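Local structure of oxidized polyvinyl alcohol hydrolase (Pseudomonas sp., 3WL5) at residues A[311-316]-A[337-342]; A[31-36]-A[162-167]; A[51-56]-A[95-100]. The protein hydrolyses beta-diketones such as 4,6-nonanedione and carries out the second step in polyvinyl alcohol degradation, the cleavage of the oxidized polymer. The protein carries 1 engineered substitution. All coordinates share one frame; numbering follows the deposited sequence.

Interaction 1: residues A[311-316]-A[337-342]; sequences QEFNRW and QPPEGY
Pro338 lies flat on the indole of Trp316: its CB stands 3.5 Å from the centroid of the six-membered ring and 5° off the ring normal, a CH-pi contact over the face. Pro339 CD approaches the indole near its rim, 3.8 Å from Trp316 CG. The indole reaches the two prolines because its CG is anti to the backbone N (chi1 177°), swinging the ring out from the helix. Pro339 then wedges between Trp316 and the preceding turn, setting CG 3.7 Å from Phe313 CA. Beyond it along the loop, the rings of Phe313 and Tyr342 form an offset stack, centroids 4.5 Å apart and planes at 24°, in which Phe313 CD1 sits over the middle of the tyrosine face. The tightly packed part, with Phe313, Pro339 and Tyr342 buried, contrasts with the solvent side, where Glu312 runs past Pro339 and a water takes over. The water donates to Glu312 OE1 at 2.7 Å and accepts from Glu340 N at 2.9 Å, so one water joins the carboxylate to the type II turn from Pro339 to Tyr342. Polar tips are satisfied nearby, Trp316 NE1 by Thr336 OG1 and Tyr342 OH by Leu308 O. The contact thus fastens the loop before edge strand 343-346 onto helix 310-322, whose Phe313 and Trp316 also pack on Val252 and Met250 of strand 247-253.

Interaction 2: residues A[31-36]-A[162-167]; sequences YEVKEG and TKYKLD
Lys163 stretches across Val33 at the protein surface, its aliphatic chain crossing the valine at a slant. CB leads toward segment 31-36, and with CG anti to the backbone N (chi1 -173°) the chain runs on almost fully extended. CG takes a place above the ring of its neighbour Tyr164, toward the rim of one face. CD makes the closest approach, 3.0 Å from Val33 O, a tight methylene-to-carbonyl contact, and it also lies 4.0 Å from Val33 CG1. CE follows at 3.5 Å from Val33 O and then comes up against Lys34 CA. A bend at chi4 (49°) turns the ammonium aside, leaving Lys163 NZ 4.3 Å from Val33 O, too far for a bond.

Tyr164 reaches segment 31-36 with its hydroxyl, which rests 3.4 Å from Glu35 CB. A water in the ring plane sits 2.9 Å from Tyr164 OH and makes a weak bond to Glu35 OE1, so the two side chains are linked loosely through solvent. On the other side of the backbone, Lys34 NZ donates to Glu35 O at 2.9 Å, a bond within the segment, just ahead of strand 36-43. Val33 also packs on Cys159, which is disulfide-bonded to Cys27, placing the contact beside the end of helix 148-160. Chemically, this is a meeting of methylenes, a valine and a phenol with no direct polar bond between the segments; despite the lysines and glutamate present, it rests on van der Waals packing and one water, consistent with a small, partly hydrated surface contact.

Interaction 3: residues A[51-56]-A[95-100]; sequences IVYPAK and YTVIAP
Tyr95 meets Ala55 just beyond the regular pairing, its carbonyl O 3.3 Å from Ala55 CA in a CA-H...O contact, while its hydroxyl bonds to Asp319. Thr96 comes next and uses its side chain where the backbone ladder stops: with OG1 beside the backbone N (chi1 -73°), the hydroxyl oxygen accepts from Ala55 N at 2.9 Å. A valine in its place would probably leave Ala55 N without this acceptor and let the chain after Pro54 drift from the strand. Val97 forms a hydrogen-bonded antiparallel pair with Tyr53, bonded both ways, Tyr53 N to Val97 O at 2.8 Å and Val97 N to Tyr53 O at 2.9 Å; on the face bearing these two side chains, Tyr53 CD1 touches Val97 CB at 4.1 Å. Ile98 and Val52 make the non-hydrogen-bonded pair, their CG2 methyls 4.4 Å apart on the opposite face. Ala99 closes the ladder against Ile51, again with two backbone bonds. The N-to-C directions of strands 51-53 and 96-100 differ by 169°, nearly antiparallel. Leu79 of helix 75-80 packs against Ile51, Tyr53, Val97 and Ala99, Met156 and Val160 of helix 148-160 pack on Ile98, and strand 62-68 flanks 96-100 on its other side in the main sheet.

Overall arrangement
From the N terminus, segment 31-36 leads into the edge strand 36-43, and the following strand carries 51-56. Interaction 3 closes first, when the chain returns at 95-100; interaction 2 closes later, at 162-167, and so encloses it. The two adjoin: Gly36 N lies 2.9 Å from Val52 O, a probable hydrogen bond, and Pro54 packs on Tyr164. Interaction 1 follows in series, a short loop from 311-316 to 337-342. In this alpha/beta-hydrolase, interaction 3 pairs strands 46-53 and 96-100, while interaction 2 joins the loop before strand 36-43 to the chain leaving helix 148-160. Interaction 1, centred about 29 Å from interaction 2, secures the C-terminal edge.

Interaction 1: residues A[311-316]-A[337-342]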
loop_
_atom_site.group_PDB
_atom_site.type_symbol
_atom_site.label_atom_id
_atom_site.label_comp_id
_atom_site.label_asym_id
_atom_site.label_seq_id
_atom_site.Cartn_x
_atom_site.Cartn_y
_atom_site.Cartn_z
ATOM N N GLN A 311 3.433 5.304 -16.980
ATOM C CA GLN A 311 2.124 5.977 -16.940
ATOM C C GLN A 311 0.999 5.115 -17.500
ATOM O O GLN A 311 -0.127 5.161 -17.007
ATOM C CB GLN A 311 2.191 7.291 -17.713
ATOM C CG GLN A 311 3.007 8.278 -16.947
ATOM C CD GLN A 311 2.408 8.530 -15.531
ATOM O OE1 GLN A 311 1.182 8.642 -15.351
ATOM N NE2 GLN A 311 3.278 8.534 -14.533
ATOM N N GLU A 312 1.290 4.346 -18.535
ATOM C CA GLU A 312 0.264 3.409 -19.063
ATOM C C GLU A 312 -0.126 2.452 -17.941
ATOM O O GLU A 312 -1.314 2.118 -17.772
ATOM C CB GLU A 312 0.796 2.527 -20.200
ATOM C CG GLU A 312 0.895 3.176 -21.541
ATOM C CD GLU A 312 1.362 2.090 -22.557
ATOM O OE1 GLU A 312 0.738 0.986 -22.647
ATOM O OE2 GLU A 312 2.344 2.393 -23.239
ATOM N N PHE A 313 0.868 1.973 -17.170
ATOM C CA PHE A 313 0.557 1.061 -16.077
ATOM C C PHE A 313 -0.298 1.765 -15.018
ATOM O O PHE A 313 -1.315 1.197 -14.528
ATOM C CB PHE A 313 1.833 0.530 -15.380
ATOM C CG PHE A 313 1.507 -0.340 -14.244
ATOM C CD1 PHE A 313 1.054 -1.648 -14.493
ATOM C CD2 PHE A 313 1.538 0.155 -12.928
ATOM C CE1 PHE A 313 0.636 -2.469 -13.471
ATOM C CE2 PHE A 313 1.108 -0.697 -11.873
ATOM C CZ PHE A 313 0.659 -2.003 -12.173
ATOM N N ASN A 314 0.128 2.981 -14.611
ATOM C CA ASN A 314 -0.654 3.683 -13.621
ATOM C C ASN A 314 -2.109 3.860 -14.070
ATOM O O ASN A 314 -3.037 3.704 -13.260
ATOM C CB ASN A 314 -0.072 5.064 -13.334
ATOM C CG ASN A 314 1.248 5.011 -12.590
ATOM O OD1 ASN A 314 1.742 3.959 -12.223
ATOM N ND2 ASN A 314 1.819 6.201 -12.352
ATOM N N ARG A 315 -2.318 4.216 -15.339
ATOM C CA ARG A 315 -3.700 4.442 -15.823
ATOM C C ARG A 315 -4.458 3.120 -15.800
ATOM O O ARG A 315 -5.596 3.038 -15.368
ATOM C CB ARG A 315 -3.667 4.978 -17.259
ATOM C CG ARG A 315 -3.109 6.372 -17.396
ATOM C CD ARG A 315 -3.317 6.925 -18.807
ATOM N NE ARG A 315 -2.416 6.331 -19.809
ATOM C CZ ARG A 315 -1.238 6.835 -20.154
ATOM N NH1 ARG A 315 -0.736 7.937 -19.572
ATOM N NH2 ARG A 315 -0.592 6.229 -21.150
ATOM N N TRP A 316 -3.836 2.086 -16.357
ATOM C CA TRP A 316 -4.472 0.763 -16.377
ATOM C C TRP A 316 -4.802 0.246 -14.978
ATOM O O TRP A 316 -5.910 -0.281 -14.738
ATOM C CB TRP A 316 -3.559 -0.244 -17.095
ATOM C CG TRP A 316 -4.133 -1.623 -17.067
ATOM C CD1 TRP A 316 -5.143 -2.100 -17.863
ATOM C CD2 TRP A 316 -3.824 -2.659 -16.134
ATOM N NE1 TRP A 316 -5.491 -3.384 -17.470
ATOM C CE2 TRP A 316 -4.690 -3.747 -16.416
ATOM C CE3 TRP A 316 -2.910 -2.783 -15.069
ATOM C CZ2 TRP A 316 -4.669 -4.940 -15.695
ATOM C CZ3 TRP A 316 -2.898 -3.993 -14.337
ATOM C CH2 TRP A 316 -3.776 -5.053 -14.671
ATOM N N GLN A 337 -6.569 -6.381 -20.528
ATOM C CA GLN A 337 -5.152 -6.663 -20.704
ATOM C C GLN A 337 -4.252 -5.549 -20.179
ATOM O O GLN A 337 -4.446 -4.375 -20.509
ATOM C CB GLN A 337 -4.891 -6.828 -22.209
ATOM C CG GLN A 337 -3.517 -7.324 -22.580
ATOM C CD GLN A 337 -3.433 -7.538 -24.084
ATOM O OE1 GLN A 337 -4.150 -8.382 -24.652
ATOM N NE2 GLN A 337 -2.584 -6.763 -24.739
ATOM N N PRO A 338 -3.232 -5.894 -19.362
ATOM C CA PRO A 338 -2.384 -4.784 -18.915
ATOM C C PRO A 338 -1.401 -4.350 -20.008
ATOM O O PRO A 338 -1.272 -4.999 -21.058
ATOM C CB PRO A 338 -1.600 -5.375 -17.730
ATOM C CG PRO A 338 -1.418 -6.848 -18.188
ATOM C CD PRO A 338 -2.858 -7.180 -18.726
ATOM N N PRO A 339 -0.662 -3.273 -19.775
ATOM C CA PRO A 339 0.311 -2.793 -20.739
ATOM C C PRO A 339 1.381 -3.849 -20.979
ATOM O O PRO A 339 1.603 -4.781 -20.176
ATOM C CB PRO A 339 0.965 -1.576 -20.053
ATOM C CG PRO A 339 -0.042 -1.121 -18.996
ATOM C CD PRO A 339 -0.699 -2.440 -18.542
ATOM N N GLU A 340 2.065 -3.662 -22.091
ATOM C CA GLU A 340 3.210 -4.514 -22.398
ATOM C C GLU A 340 4.206 -4.414 -21.223
ATOM O O GLU A 340 4.449 -3.329 -20.699
ATOM C CB GLU A 340 3.867 -4.000 -23.682
ATOM C CG GLU A 340 5.055 -4.836 -24.095
ATOM C CD GLU A 340 5.544 -4.514 -25.542
ATOM O OE1 GLU A 340 6.221 -5.407 -26.149
ATOM O OE2 GLU A 340 5.257 -3.384 -26.042
ATOM N N GLY A 341 4.711 -5.560 -20.790
ATOM C CA GLY A 341 5.698 -5.589 -19.710
ATOM C C GLY A 341 5.129 -6.150 -18.414
ATOM O O GLY A 341 5.868 -6.296 -17.403
ATOM N N TYR A 342 3.836 -6.445 -18.437
ATOM C CA TYR A 342 3.106 -6.965 -17.277
ATOM C C TYR A 342 2.287 -8.156 -17.612
ATOM O O TYR A 342 1.703 -8.229 -18.715
ATOM C CB TYR A 342 2.106 -5.912 -16.706
ATOM C CG TYR A 342 2.803 -4.621 -16.369
ATOM C CD1 TYR A 342 3.336 -4.397 -15.098
ATOM C CD2 TYR A 342 3.049 -3.684 -17.368
ATOM C CE1 TYR A 342 4.120 -3.266 -14.849
ATOM C CE2 TYR A 342 3.846 -2.563 -17.127
ATOM C CZ TYR A 342 4.379 -2.376 -15.847
ATOM O OH TYR A 342 5.209 -1.337 -15.591
HETATM O O HOH W 1 1.481 -1.380 -23.814
#

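Interaction 2: residues A[31-36]-A[162-167]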
loop_
_atom_site.group_PDB
_atom_site.type_symbol
_atom_site.label_atom_id
_atom_site.label_comp_id
_atom_site.label_asym_id
_atom_site.label_seq_id
_atom_site.Cartn_x
_atom_site.Cartn_y
_atom_site.Cartn_z
ATOM N N TYR A 31 -9.800 23.302 10.406
ATOM C CA TYR A 31 -8.777 22.970 9.407
ATOM C C TYR A 31 -9.280 23.328 8.038
ATOM O O TYR A 31 -10.352 22.897 7.631
ATOM C CB TYR A 31 -8.383 21.482 9.455
ATOM C CG TYR A 31 -7.076 21.220 8.697
ATOM C CD1 TYR A 31 -7.093 20.883 7.350
ATOM C CD2 TYR A 31 -5.854 21.432 9.314
ATOM C CE1 TYR A 31 -5.877 20.739 6.590
ATOM C CE2 TYR A 31 -4.655 21.329 8.591
ATOM C CZ TYR A 31 -4.676 20.981 7.268
ATOM O OH TYR A 31 -3.485 20.902 6.595
ATOM N N GLU A 32 -8.501 24.116 7.323
ATOM C CA GLU A 32 -8.892 24.572 6.004
ATOM C C GLU A 32 -8.129 23.832 4.914
ATOM O O GLU A 32 -6.977 24.137 4.653
ATOM C CB GLU A 32 -8.635 26.077 5.903
ATOM C CG GLU A 32 -9.496 26.879 6.883
ATOM C CD GLU A 32 -9.443 28.384 6.624
ATOM O OE1 GLU A 32 -10.288 28.882 5.838
ATOM O OE2 GLU A 32 -8.553 29.064 7.192
ATOM N N VAL A 33 -8.772 22.848 4.298
ATOM C CA VAL A 33 -8.131 22.077 3.220
ATOM C C VAL A 33 -7.869 22.904 1.982
ATOM O O VAL A 33 -8.716 23.741 1.583
ATOM C CB VAL A 33 -9.025 20.937 2.763
ATOM C CG1 VAL A 33 -8.371 20.204 1.532
ATOM C CG2 VAL A 33 -9.266 20.038 3.882
ATOM N N LYS A 34 -6.720 22.686 1.336
ATOM C CA LYS A 34 -6.416 23.445 0.143
ATOM C C LYS A 34 -5.838 22.577 -0.951
ATOM O O LYS A 34 -5.435 21.447 -0.690
ATOM C CB LYS A 34 -5.445 24.589 0.472
ATOM C CG LYS A 34 -4.082 24.194 0.971
ATOM C CD LYS A 34 -3.226 25.495 1.191
ATOM C CE LYS A 34 -1.717 25.367 0.820
ATOM N NZ LYS A 34 -1.416 24.748 -0.535
ATOM N N GLU A 35 -5.870 23.084 -2.178
ATOM C CA GLU A 35 -5.236 22.387 -3.279
ATOM C C GLU A 35 -3.752 22.504 -2.966
ATOM O O GLU A 35 -3.293 23.515 -2.406
ATOM C CB GLU A 35 -5.530 23.115 -4.597
ATOM C CG GLU A 35 -4.727 22.573 -5.754
ATOM C CD GLU A 35 -5.117 23.195 -7.105
ATOM O OE1 GLU A 35 -5.729 24.281 -7.105
ATOM O OE2 GLU A 35 -4.776 22.616 -8.159
ATOM N N GLY A 36 -2.975 21.503 -3.343
ATOM C CA GLY A 36 -1.555 21.572 -3.065
ATOM C C GLY A 36 -1.161 21.055 -1.683
ATOM O O GLY A 36 -1.789 20.171 -1.095
ATOM N N THR A 162 -14.544 17.222 2.244
ATOM C CA THR A 162 -15.454 18.316 2.592
ATOM C C THR A 162 -15.250 19.474 1.597
ATOM O O THR A 162 -16.103 20.346 1.522
ATOM C CB THR A 162 -15.258 18.862 4.056
ATOM O OG1 THR A 162 -13.973 19.490 4.136
ATOM C CG2 THR A 162 -15.438 17.771 5.092
ATOM N N LYS A 163 -14.138 19.501 0.839
ATOM C CA LYS A 163 -13.823 20.569 -0.113
ATOM C C LYS A 163 -13.956 20.132 -1.567
ATOM O O LYS A 163 -14.270 20.945 -2.459
ATOM C CB LYS A 163 -12.386 21.077 0.137
ATOM C CG LYS A 163 -12.036 22.319 -0.694
ATOM C CD LYS A 163 -10.567 22.792 -0.543
ATOM C CE LYS A 163 -10.171 23.840 -1.641
ATOM N NZ LYS A 163 -11.172 24.967 -1.786
ATOM N N TYR A 164 -13.608 18.876 -1.839
ATOM C CA TYR A 164 -13.703 18.307 -3.171
ATOM C C TYR A 164 -14.665 17.139 -3.143
ATOM O O TYR A 164 -14.756 16.454 -2.132
ATOM C CB TYR A 164 -12.319 17.834 -3.643
ATOM C CG TYR A 164 -11.350 18.985 -3.736
ATOM C CD1 TYR A 164 -10.377 19.180 -2.754
ATOM C CD2 TYR A 164 -11.433 19.912 -4.783
ATOM C CE1 TYR A 164 -9.515 20.260 -2.815
ATOM C CE2 TYR A 164 -10.575 20.993 -4.840
ATOM C CZ TYR A 164 -9.627 21.157 -3.854
ATOM O OH TYR A 164 -8.764 22.236 -3.893
ATOM N N LYS A 165 -15.385 16.926 -4.245
ATOM C CA LYS A 165 -16.379 15.872 -4.311
ATOM C C LYS A 165 -15.668 14.581 -4.550
ATOM O O LYS A 165 -15.083 14.395 -5.598
ATOM C CB LYS A 165 -17.333 16.149 -5.466
ATOM C CG LYS A 165 -18.191 17.390 -5.239
ATOM C CD LYS A 165 -19.203 17.541 -6.384
ATOM C CE LYS A 165 -19.925 18.894 -6.305
ATOM N NZ LYS A 165 -20.834 19.057 -7.520
ATOM N N LEU A 166 -15.706 13.718 -3.542
ATOM C CA LEU A 166 -15.018 12.399 -3.661
ATOM C C LEU A 166 -16.031 11.247 -3.720
ATOM O O LEU A 166 -17.059 11.258 -3.055
ATOM C CB LEU A 166 -14.124 12.147 -2.449
ATOM C CG LEU A 166 -13.137 13.306 -2.177
ATOM C CD1 LEU A 166 -12.204 12.903 -1.012
ATOM C CD2 LEU A 166 -12.335 13.636 -3.458
ATOM N N ASP A 167 -15.737 10.257 -4.550
ATOM C CA ASP A 167 -16.613 9.070 -4.687
ATOM C C ASP A 167 -16.314 8.086 -3.541
ATOM O O ASP A 167 -15.248 7.439 -3.546
ATOM C CB ASP A 167 -16.303 8.414 -6.035
ATOM C CG ASP A 167 -17.177 7.208 -6.306
ATOM O OD1 ASP A 167 -17.773 6.651 -5.347
ATOM O OD2 ASP A 167 -17.234 6.834 -7.505
HETATM O O HOH W 2 -8.890 24.032 -6.173
#

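Interaction 3: residues A[51-56]-A[95-100]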
loop_
_atom_site.group_PDB
_atom_site.type_symbol
_atom_site.label_atom_id
_atom_site.label_comp_id
_atom_site.label_asym_id
_atom_site.label_seq_id
_atom_site.Cartn_x
_atom_site.Cartn_y
_atom_site.Cartn_z
ATOM N N ILE A 51 -0.528 16.237 0.210
ATOM C CA ILE A 51 -0.685 17.100 -0.969
ATOM C C ILE A 51 -1.916 16.693 -1.769
ATOM O O ILE A 51 -2.106 15.511 -2.030
ATOM C CB ILE A 51 0.563 16.982 -1.842
ATOM C CG1 ILE A 51 1.816 17.427 -1.047
ATOM C CG2 ILE A 51 0.439 17.928 -3.031
ATOM C CD1 ILE A 51 3.127 17.141 -1.735
ATOM N N VAL A 52 -2.701 17.676 -2.222
ATOM C CA VAL A 52 -3.925 17.343 -2.934
ATOM C C VAL A 52 -3.886 17.847 -4.375
ATOM O O VAL A 52 -3.559 19.029 -4.652
ATOM C CB VAL A 52 -5.142 18.026 -2.250
ATOM C CG1 VAL A 52 -6.443 17.733 -3.086
ATOM C CG2 VAL A 52 -5.330 17.547 -0.833
ATOM N N TYR A 53 -4.173 16.963 -5.345
ATOM C CA TYR A 53 -4.300 17.401 -6.747
ATOM C C TYR A 53 -5.705 17.013 -7.147
ATOM O O TYR A 53 -6.008 15.816 -7.333
ATOM C CB TYR A 53 -3.333 16.687 -7.721
ATOM C CG TYR A 53 -1.888 16.815 -7.376
ATOM C CD1 TYR A 53 -1.374 16.075 -6.314
ATOM C CD2 TYR A 53 -1.049 17.664 -8.084
ATOM C CE1 TYR A 53 -0.071 16.177 -5.976
ATOM C CE2 TYR A 53 0.328 17.787 -7.710
ATOM C CZ TYR A 53 0.751 17.007 -6.647
ATOM O OH TYR A 53 2.044 16.977 -6.179
ATOM N N PRO A 54 -6.604 17.999 -7.292
ATOM C CA PRO A 54 -7.975 17.686 -7.665
ATOM C C PRO A 54 -8.093 17.064 -9.038
ATOM O O PRO A 54 -7.346 17.420 -9.952
ATOM C CB PRO A 54 -8.716 19.049 -7.557
ATOM C CG PRO A 54 -7.803 19.873 -6.667
ATOM C CD PRO A 54 -6.409 19.444 -7.020
ATOM N N ALA A 55 -9.033 16.135 -9.192
ATOM C CA ALA A 55 -9.198 15.500 -10.505
ATOM C C ALA A 55 -9.514 16.491 -11.628
ATOM O O ALA A 55 -10.290 17.448 -11.407
ATOM C CB ALA A 55 -10.317 14.473 -10.479
ATOM N N LYS A 56 -9.015 16.184 -12.821
ATOM C CA LYS A 56 -9.262 16.982 -14.040
ATOM C C LYS A 56 -10.281 16.290 -14.937
ATOM O O LYS A 56 -10.384 15.063 -14.954
ATOM C CB LYS A 56 -7.964 17.178 -14.816
ATOM C CG LYS A 56 -6.948 17.985 -14.036
ATOM C CD LYS A 56 -7.441 19.388 -13.715
ATOM C CE LYS A 56 -6.243 20.255 -13.310
ATOM N NZ LYS A 56 -5.052 19.776 -14.125
ATOM N N TYR A 95 -8.633 11.474 -11.365
ATOM C CA TYR A 95 -8.638 11.029 -9.990
ATOM C C TYR A 95 -8.184 12.167 -9.090
ATOM O O TYR A 95 -7.317 12.927 -9.497
ATOM C CB TYR A 95 -7.617 9.904 -9.731
ATOM C CG TYR A 95 -7.983 8.608 -10.389
ATOM C CD1 TYR A 95 -7.848 8.470 -11.779
ATOM C CD2 TYR A 95 -8.564 7.583 -9.665
ATOM C CE1 TYR A 95 -8.330 7.324 -12.446
ATOM C CE2 TYR A 95 -9.063 6.421 -10.315
ATOM C CZ TYR A 95 -8.935 6.319 -11.710
ATOM O OH TYR A 95 -9.430 5.195 -12.361
ATOM N N THR A 96 -8.791 12.302 -7.912
ATOM C CA THR A 96 -8.293 13.286 -6.963
ATOM C C THR A 96 -7.232 12.576 -6.159
ATOM O O THR A 96 -7.477 11.546 -5.524
ATOM C CB THR A 96 -9.423 13.832 -6.108
ATOM O OG1 THR A 96 -10.186 14.707 -6.953
ATOM C CG2 THR A 96 -8.875 14.572 -4.933
ATOM N N VAL A 97 -6.007 13.080 -6.317
ATOM C CA VAL A 97 -4.820 12.476 -5.695
ATOM C C VAL A 97 -4.596 13.156 -4.349
ATOM O O VAL A 97 -4.501 14.365 -4.267
ATOM C CB VAL A 97 -3.609 12.687 -6.601
ATOM C CG1 VAL A 97 -2.321 12.101 -5.951
ATOM C CG2 VAL A 97 -3.866 11.989 -7.974
ATOM N N ILE A 98 -4.490 12.353 -3.300
ATOM C CA ILE A 98 -4.298 12.876 -1.935
ATOM C C ILE A 98 -3.111 12.066 -1.421
ATOM O O ILE A 98 -3.242 10.896 -1.029
ATOM C CB ILE A 98 -5.548 12.628 -1.097
ATOM C CG1 ILE A 98 -6.773 13.169 -1.834
ATOM C CG2 ILE A 98 -5.390 13.324 0.260
ATOM C CD1 ILE A 98 -8.092 12.767 -1.151
ATOM N N ALA A 99 -1.949 12.711 -1.337
ATOM C CA ALA A 99 -0.679 12.013 -1.087
ATOM C C ALA A 99 -0.129 12.414 0.266
ATOM O O ALA A 99 0.268 13.576 0.450
ATOM C CB ALA A 99 0.354 12.422 -2.178
ATOM N N PRO A 100 -0.038 11.461 1.195
ATOM C CA PRO A 100 0.479 11.763 2.531
ATOM C C PRO A 100 1.979 11.833 2.572
ATOM O O PRO A 100 2.661 11.074 1.878
ATOM C CB PRO A 100 0.012 10.568 3.377
ATOM C CG PRO A 100 -0.021 9.413 2.365
ATOM C CD PRO A 100 -0.610 10.082 1.144
#